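Local atomic coordinates of tyrosine-protein phosphatase non-receptor type 18 (Homo sapiens, PDB entry 2OC3), a protein that removes phosphate from phosphotyrosine in proteins through its catalytic domain, acting on autophosphorylated tyrosine kinases known to be overexpressed in tumours. Residues Gly32-Ser35 with Asp36-Ala39; Trp120-Val123 with Trp124-Val128; Glu217-Arg220 with Leu221-Ser224. One frame throughout, in Å; residues are numbered along the deposited sequence. Where two conformers were deposited one is given.

Contact 1: Gly32-Ser35 with Asp36-Ala39; sequences GEFS and DIQA
Phe-34 and Gln-38 face each other one turn apart on the alpha helix 29-47, in the catalytic domain of the phosphatase. The backbone supplies the regular i to i+4 pattern: the carbonyls of residues 32 to 35 each accept the N-H of the residue four places on; for example, Gly-32 O accepts from Asp-36 N at 2.9 Å.

The aromatic contact is a CH-pi interaction. In the conformer given, one of two deposited for Gln-38, CG rests over a face of the Phe-34 ring, 4.1 Å from its centroid and displaced toward the rim near CE2. Phe-34 is swung into place by chi1 of -166°, which sets CG anti to its own N. An apolar neighbour on the same helix is Ile-37, also modelled twice, which crosses it at about a right angle; Phe-34 CD1 meets Ile-37 CD1 at 4.1 Å. Helices 264-272 and 282-296 pack on this side of the helix, and Tyr-285 meets the ring too. With an alanine here, a gap would probably open beside Ile-37 and Tyr-285, and the Gln-38 methylene would lose its ring. The side chain of Phe-34 is about 6 Å from that of Gln-280, assigned to substrate binding by similarity.

The polar ends turn to outside partners: Gln-38 OE1 takes a bond from Arg-272 NH2, and Glu-33 OE2 bonds the hydroxyls of Tyr-285 and Tyr-289.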
loop_
_atom_site.group_PDB
_atom_site.type_symbol
_atom_site.label_atom_id
_atom_site.label_comp_id
_atom_site.label_asym_id
_atom_site.label_seq_id
_atom_site.Cartn_x
_atom_site.Cartn_y
_atom_site.Cartn_z
ATOM N N GLY A 32 14.589 -5.290 -19.672
ATOM C CA GLY A 32 14.859 -6.717 -19.531
ATOM C C GLY A 32 14.675 -7.237 -18.120
ATOM O O GLY A 32 14.118 -8.305 -17.902
ATOM N N GLU A 33 15.141 -6.461 -17.150
ATOM C CA GLU A 33 15.018 -6.825 -15.758
ATOM C C GLU A 33 13.544 -6.901 -15.351
ATOM O O GLU A 33 13.164 -7.845 -14.658
ATOM C CB GLU A 33 15.742 -5.789 -14.900
ATOM C CG GLU A 33 16.143 -6.265 -13.597
ATOM C CD GLU A 33 17.092 -5.299 -12.913
ATOM O OE1 GLU A 33 18.250 -5.128 -13.346
ATOM O OE2 GLU A 33 16.661 -4.710 -11.927
ATOM N N PHE A 34 12.743 -5.909 -15.754
ATOM C CA PHE A 34 11.303 -5.975 -15.442
ATOM C C PHE A 34 10.635 -7.143 -16.176
ATOM O O PHE A 34 9.742 -7.805 -15.625
ATOM C CB PHE A 34 10.554 -4.669 -15.695
ATOM C CG PHE A 34 9.168 -4.656 -15.068
ATOM C CD1 PHE A 34 9.046 -4.761 -13.701
ATOM C CD2 PHE A 34 8.035 -4.627 -15.832
ATOM C CE1 PHE A 34 7.792 -4.806 -13.086
ATOM C CE2 PHE A 34 6.756 -4.687 -15.213
ATOM C CZ PHE A 34 6.667 -4.746 -13.865
ATOM N N SER A 35 11.070 -7.425 -17.403
ATOM C CA SER A 35 10.480 -8.550 -18.122
ATOM C C SER A 35 10.805 -9.838 -17.356
ATOM O O SER A 35 9.945 -10.735 -17.225
ATOM C CB SER A 35 11.012 -8.578 -19.553
ATOM O OG SER A 35 10.496 -9.680 -20.264
ATOM N N ASP A 36 12.003 -9.933 -16.766
ATOM C CA ASP A 36 12.374 -11.097 -15.968
ATOM C C ASP A 36 11.547 -11.204 -14.684
ATOM O O ASP A 36 11.183 -12.294 -14.248
ATOM C CB ASP A 36 13.868 -11.074 -15.632
ATOM C CG ASP A 36 14.754 -11.349 -16.840
ATOM O OD1 ASP A 36 14.267 -11.895 -17.867
ATOM O OD2 ASP A 36 15.951 -11.004 -16.752
ATOM N N ILE A 37 11.319 -10.075 -14.025
ATOM C CA ILE A 37 10.427 -10.107 -12.871
ATOM C C ILE A 37 9.048 -10.654 -13.267
ATOM O O ILE A 37 8.490 -11.477 -12.554
ATOM C CB ILE A 37 10.255 -8.737 -12.205
ATOM C CG1 ILE A 37 11.592 -8.245 -11.629
ATOM C CG2 ILE A 37 9.209 -8.827 -11.092
ATOM C CD1 ILE A 37 11.573 -6.801 -11.171
ATOM N N GLN A 38 8.520 -10.211 -14.406
ATOM C CA GLN A 38 7.200 -10.657 -14.813
ATOM C C GLN A 38 7.236 -12.148 -15.111
ATOM O O GLN A 38 6.347 -12.885 -14.735
ATOM C CB GLN A 38 6.734 -9.880 -16.038
ATOM C CG GLN A 38 6.523 -8.376 -15.804
ATOM C CD GLN A 38 5.061 -7.942 -15.850
ATOM O OE1 GLN A 38 4.309 -8.132 -14.911
ATOM N NE2 GLN A 38 4.685 -7.299 -16.938
ATOM N N ALA A 39 8.302 -12.609 -15.751
ATOM C CA ALA A 39 8.410 -14.029 -16.101
ATOM C C ALA A 39 8.533 -14.902 -14.870
ATOM O O ALA A 39 7.887 -15.922 -14.779
ATOM C CB ALA A 39 9.639 -14.295 -17.048
#

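Contact 2: Trp120-Val123 with Trp124-Val128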
loop_
_atom_site.group_PDB
_atom_site.type_symbol
_atom_site.label_atom_id
_atom_site.label_comp_id
_atom_site.label_asym_id
_atom_site.label_seq_id
_atom_site.Cartn_x
_atom_site.Cartn_y
_atom_site.Cartn_z
ATOM N N TRP A 120 -12.247 0.103 7.546
ATOM C CA TRP A 120 -12.020 0.578 8.942
ATOM C C TRP A 120 -11.828 -0.565 9.930
ATOM O O TRP A 120 -11.043 -0.453 10.850
ATOM C CB TRP A 120 -13.101 1.567 9.376
ATOM C CG TRP A 120 -12.909 2.907 8.719
ATOM C CD1 TRP A 120 -13.707 3.488 7.777
ATOM C CD2 TRP A 120 -11.811 3.799 8.927
ATOM N NE1 TRP A 120 -13.159 4.679 7.382
ATOM C CE2 TRP A 120 -12.019 4.918 8.083
ATOM C CE3 TRP A 120 -10.692 3.787 9.749
ATOM C CZ2 TRP A 120 -11.121 6.002 8.039
ATOM C CZ3 TRP A 120 -9.822 4.885 9.718
ATOM C CH2 TRP A 120 -10.046 5.951 8.847
ATOM N N ARG A 121 -12.496 -1.707 9.726
ATOM C CA ARG A 121 -12.194 -2.879 10.563
ATOM C C ARG A 121 -10.715 -3.279 10.463
ATOM O O ARG A 121 -10.058 -3.631 11.460
ATOM C CB ARG A 121 -13.063 -4.072 10.145
ATOM C CG ARG A 121 -14.542 -3.974 10.523
ATOM C CD ARG A 121 -15.408 -5.030 9.766
ATOM N NE ARG A 121 -15.072 -6.365 10.188
ATOM C CZ ARG A 121 -15.117 -7.474 9.435
ATOM N NH1 ARG A 121 -15.486 -7.479 8.155
ATOM N NH2 ARG A 121 -14.811 -8.598 10.029
ATOM N N LEU A 122 -10.187 -3.223 9.236
ATOM C CA LEU A 122 -8.773 -3.524 8.979
ATOM C C LEU A 122 -7.903 -2.535 9.752
ATOM O O LEU A 122 -7.032 -2.947 10.527
ATOM C CB LEU A 122 -8.471 -3.485 7.466
ATOM C CG LEU A 122 -7.045 -3.724 6.978
ATOM C CD1 LEU A 122 -7.084 -4.075 5.485
ATOM C CD2 LEU A 122 -6.158 -2.507 7.152
ATOM N N VAL A 123 -8.155 -1.233 9.552
ATOM C CA VAL A 123 -7.333 -0.213 10.189
ATOM C C VAL A 123 -7.395 -0.381 11.726
ATOM O O VAL A 123 -6.377 -0.324 12.419
ATOM C CB VAL A 123 -7.812 1.173 9.743
ATOM C CG1 VAL A 123 -7.188 2.266 10.622
ATOM C CG2 VAL A 123 -7.510 1.373 8.264
ATOM N N TRP A 124 -8.594 -0.603 12.254
ATOM C CA TRP A 124 -8.742 -0.700 13.721
ATOM C C TRP A 124 -8.094 -1.976 14.276
ATOM O O TRP A 124 -7.329 -1.988 15.239
ATOM C CB TRP A 124 -10.223 -0.687 14.056
ATOM C CG TRP A 124 -10.486 -0.442 15.524
ATOM C CD1 TRP A 124 -10.582 -1.387 16.510
ATOM C CD2 TRP A 124 -10.584 0.832 16.175
ATOM N NE1 TRP A 124 -10.752 -0.785 17.726
ATOM C CE2 TRP A 124 -10.802 0.570 17.551
ATOM C CE3 TRP A 124 -10.555 2.152 15.735
ATOM C CZ2 TRP A 124 -10.930 1.589 18.485
ATOM C CZ3 TRP A 124 -10.714 3.160 16.680
ATOM C CH2 TRP A 124 -10.894 2.859 18.031
ATOM N N GLU A 125 -8.431 -3.095 13.658
ATOM C CA GLU A 125 -7.991 -4.402 14.190
ATOM C C GLU A 125 -6.473 -4.496 14.301
ATOM O O GLU A 125 -5.947 -5.023 15.302
ATOM C CB GLU A 125 -8.509 -5.553 13.317
ATOM C CG GLU A 125 -7.995 -6.925 13.786
ATOM C CD GLU A 125 -8.745 -8.111 13.193
ATOM O OE1 GLU A 125 -9.719 -7.924 12.429
ATOM O OE2 GLU A 125 -8.317 -9.244 13.551
ATOM N N PHE A 126 -5.757 -4.001 13.292
ATOM C CA PHE A 126 -4.308 -4.097 13.258
ATOM C C PHE A 126 -3.585 -2.874 13.838
ATOM O O PHE A 126 -2.356 -2.834 13.814
ATOM C CB PHE A 126 -3.857 -4.501 11.830
ATOM C CG PHE A 126 -4.469 -5.810 11.413
ATOM C CD1 PHE A 126 -4.005 -6.979 11.967
ATOM C CD2 PHE A 126 -5.541 -5.876 10.577
ATOM C CE1 PHE A 126 -4.590 -8.190 11.643
ATOM C CE2 PHE A 126 -6.108 -7.077 10.247
ATOM C CZ PHE A 126 -5.634 -8.227 10.799
ATOM N N GLY A 127 -4.345 -1.934 14.414
ATOM C CA GLY A 127 -3.720 -0.804 15.108
ATOM C C GLY A 127 -2.963 0.152 14.243
ATOM O O GLY A 127 -2.002 0.806 14.678
ATOM N N VAL A 128 -3.377 0.210 12.987
ATOM C CA VAL A 128 -2.767 1.126 12.016
ATOM C C VAL A 128 -2.777 2.569 12.501
ATOM O O VAL A 128 -3.786 3.045 13.048
ATOM C CB VAL A 128 -3.545 1.018 10.692
ATOM C CG1 VAL A 128 -3.118 2.115 9.678
ATOM C CG2 VAL A 128 -3.351 -0.381 10.088
HETATM O O HOH W 1 -6.108 1.744 14.391
#
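The Phe-126 ring meets Leu-122 at its edge: Leu-122 O lies near the ring plane, 3.3 Å from Phe-126 CD2. Over one face sits the methylene of the preceding residue, Glu-125 CG, 3.9 Å above the plane and centred on the ring. Phe-95 adds an edge-to-face contact from outside. With chi1 at -58°, Phe-126 CG stands beside its own N, which keeps the ring alongside the carbonyl that this N binds; Leu-122 O accepts from Phe-126 N at 3.2 Å. The Trp-124 indole engages Phe-184 and, by a cation-pi contact, Arg-189.

On another side of the turn two valines close up. Val-123 CG1, anti to its N, points at Val-128, and the two side chains cross at about a right angle with CG1 to Val-128 CB at 3.9 Å. Val-123 O is held twice, by Val-128 N at 3.1 Å and by a water at 2.9 Å that also donates to Val-128 O, so the turn is bridged beside this buried pair.

Leu-122 and Val-128 both touch Cys-230 of strand 229-232, while Glu-125 OE2 bonds Ser-80. Phe-126 leaves helical angles, and Gly-127, at phi 67°, is the C-prime residue where helix 116-125 ends: Val-128 N reaches back to Val-123 O, and Gly-127 N to Trp-124 O at 3.1 Å, the paired bonds of a Schellman motif.

Contact 3: Glu217-Arg220 with Leu221-Ser224; sequences EARR and LQGS
Arg-219 O is gripped by Gly-223 N at 3.1 Å and by a water at 2.9 Å. The same water donates to Gly-223 O at 2.8 Å and accepts from Arg-219 NH1 in the plane of the guanidinium, tying the carbonyl, the side chain and the first residue beyond the helix together. The Arg-219 side chain runs beside that of Gln-222, both pointing the same way, with the guanidinium and the Gln-222 amide planes 79° apart. Its NH2 makes a salt bridge with Asp-247 of helix 238-254.

Across the turn, Leu-221 tucks against the Glu-217 carboxylate: OE2 lies 3.2 Å from Leu-221 CG. The other oxygen, OE1, takes two nitrogens of Arg-220 side-on. NH2 comes to its anti side at 2.9 Å, while NE at 3.0 Å comes from above the carboxylate plane. The bend of Glu-217 at chi2 (59°) turns the carboxylate forward, toward the C-terminal end of the helix, where Arg-220 and Leu-221 lie.

Ala-218 and Leu-221 rest on strands 130-133 and 187-196. Gly-223, at phi 61°, takes the chain out of helix 209-222, the connecting helix of a beta-alpha-beta crossover between parallel strands 187-196 and 229-232.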
loop_
_atom_site.group_PDB
_atom_site.type_symbol
_atom_site.label_atom_id
_atom_site.label_comp_id
_atom_site.label_asym_id
_atom_site.label_seq_id
_atom_site.Cartn_x
_atom_site.Cartn_y
_atom_site.Cartn_z
ATOM N N GLU A 217 7.581 11.391 5.844
ATOM C CA GLU A 217 6.595 11.828 6.814
ATOM C C GLU A 217 5.834 10.652 7.416
ATOM O O GLU A 217 5.577 10.611 8.619
ATOM C CB GLU A 217 5.633 12.809 6.175
ATOM C CG GLU A 217 4.500 13.280 7.114
ATOM C CD GLU A 217 4.961 13.983 8.399
ATOM O OE1 GLU A 217 6.031 14.610 8.431
ATOM O OE2 GLU A 217 4.221 13.927 9.405
ATOM N N ALA A 218 5.459 9.661 6.611
ATOM C CA ALA A 218 4.782 8.497 7.156
ATOM C C ALA A 218 5.593 7.850 8.257
ATOM O O ALA A 218 5.057 7.397 9.244
ATOM C CB ALA A 218 4.504 7.448 6.062
ATOM N N ARG A 219 6.902 7.761 8.022
ATOM C CA ARG A 219 7.770 7.129 9.005
ATOM C C ARG A 219 7.904 7.950 10.270
ATOM O O ARG A 219 8.015 7.375 11.364
ATOM C CB ARG A 219 9.129 6.822 8.391
ATOM C CG ARG A 219 9.107 5.510 7.584
ATOM C CD ARG A 219 9.122 4.353 8.522
ATOM N NE ARG A 219 8.776 3.107 7.866
ATOM C CZ ARG A 219 8.399 2.014 8.505
ATOM N NH1 ARG A 219 8.277 1.999 9.834
ATOM N NH2 ARG A 219 8.100 0.921 7.795
ATOM N N ARG A 220 7.887 9.273 10.153
ATOM C CA ARG A 220 7.906 10.078 11.382
ATOM C C ARG A 220 6.633 9.846 12.184
ATOM O O ARG A 220 6.671 9.752 13.412
ATOM C CB ARG A 220 8.033 11.566 11.068
ATOM C CG ARG A 220 9.401 11.990 10.573
ATOM C CD ARG A 220 9.590 13.479 10.457
ATOM N NE ARG A 220 8.870 14.017 9.314
ATOM C CZ ARG A 220 9.396 14.213 8.100
ATOM N NH1 ARG A 220 10.664 13.925 7.839
ATOM N NH2 ARG A 220 8.668 14.722 7.157
ATOM N N LEU A 221 5.483 9.788 11.496
ATOM C CA LEU A 221 4.197 9.617 12.176
ATOM C C LEU A 221 4.041 8.225 12.761
ATOM O O LEU A 221 3.395 8.052 13.804
ATOM C CB LEU A 221 3.042 9.896 11.220
ATOM C CG LEU A 221 2.984 11.318 10.695
ATOM C CD1 LEU A 221 2.090 11.418 9.466
ATOM C CD2 LEU A 221 2.513 12.316 11.795
ATOM N N GLN A 222 4.591 7.229 12.073
ATOM C CA GLN A 222 4.538 5.832 12.509
ATOM C C GLN A 222 5.326 5.615 13.806
ATOM O O GLN A 222 4.875 4.865 14.684
ATOM C CB GLN A 222 5.130 4.939 11.413
ATOM C CG GLN A 222 5.352 3.451 11.768
ATOM C CD GLN A 222 4.081 2.698 12.026
ATOM O OE1 GLN A 222 2.993 3.122 11.636
ATOM N NE2 GLN A 222 4.212 1.557 12.717
ATOM N N GLY A 223 6.496 6.250 13.878
ATOM C CA GLY A 223 7.392 6.079 15.024
ATOM C C GLY A 223 7.849 4.652 15.202
ATOM O O GLY A 223 7.964 3.880 14.257
ATOM N N SER A 224 8.158 4.301 16.447
ATOM C CA SER A 224 8.577 2.951 16.783
ATOM C C SER A 224 7.344 2.057 16.882
ATOM O O SER A 224 6.208 2.535 16.857
ATOM C CB SER A 224 9.384 2.972 18.112
HETATM O O HOH W 2 8.811 4.637 11.670
#

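In the fold
The three contacts follow in order along one catalytic domain, each a single turn or helix end. Contact 1, on helix 29-47, is set apart: its centre is about 35 Å from that of contact 2 and about 33 Å from that of contact 3. Contacts 2 and 3 are closer, about 17 Å between centres and about 6 Å between nearest atoms. Both close helices that serve as crossovers between parallel strands of the same central eight-stranded sheet, helix 116-125 joining 103-108 to 130-133. Strand 229-232, which follows contact 3, leads directly to Cys-233, the predicted phosphocysteine nucleophile, whereas contact 1 lies nearer Gln-280.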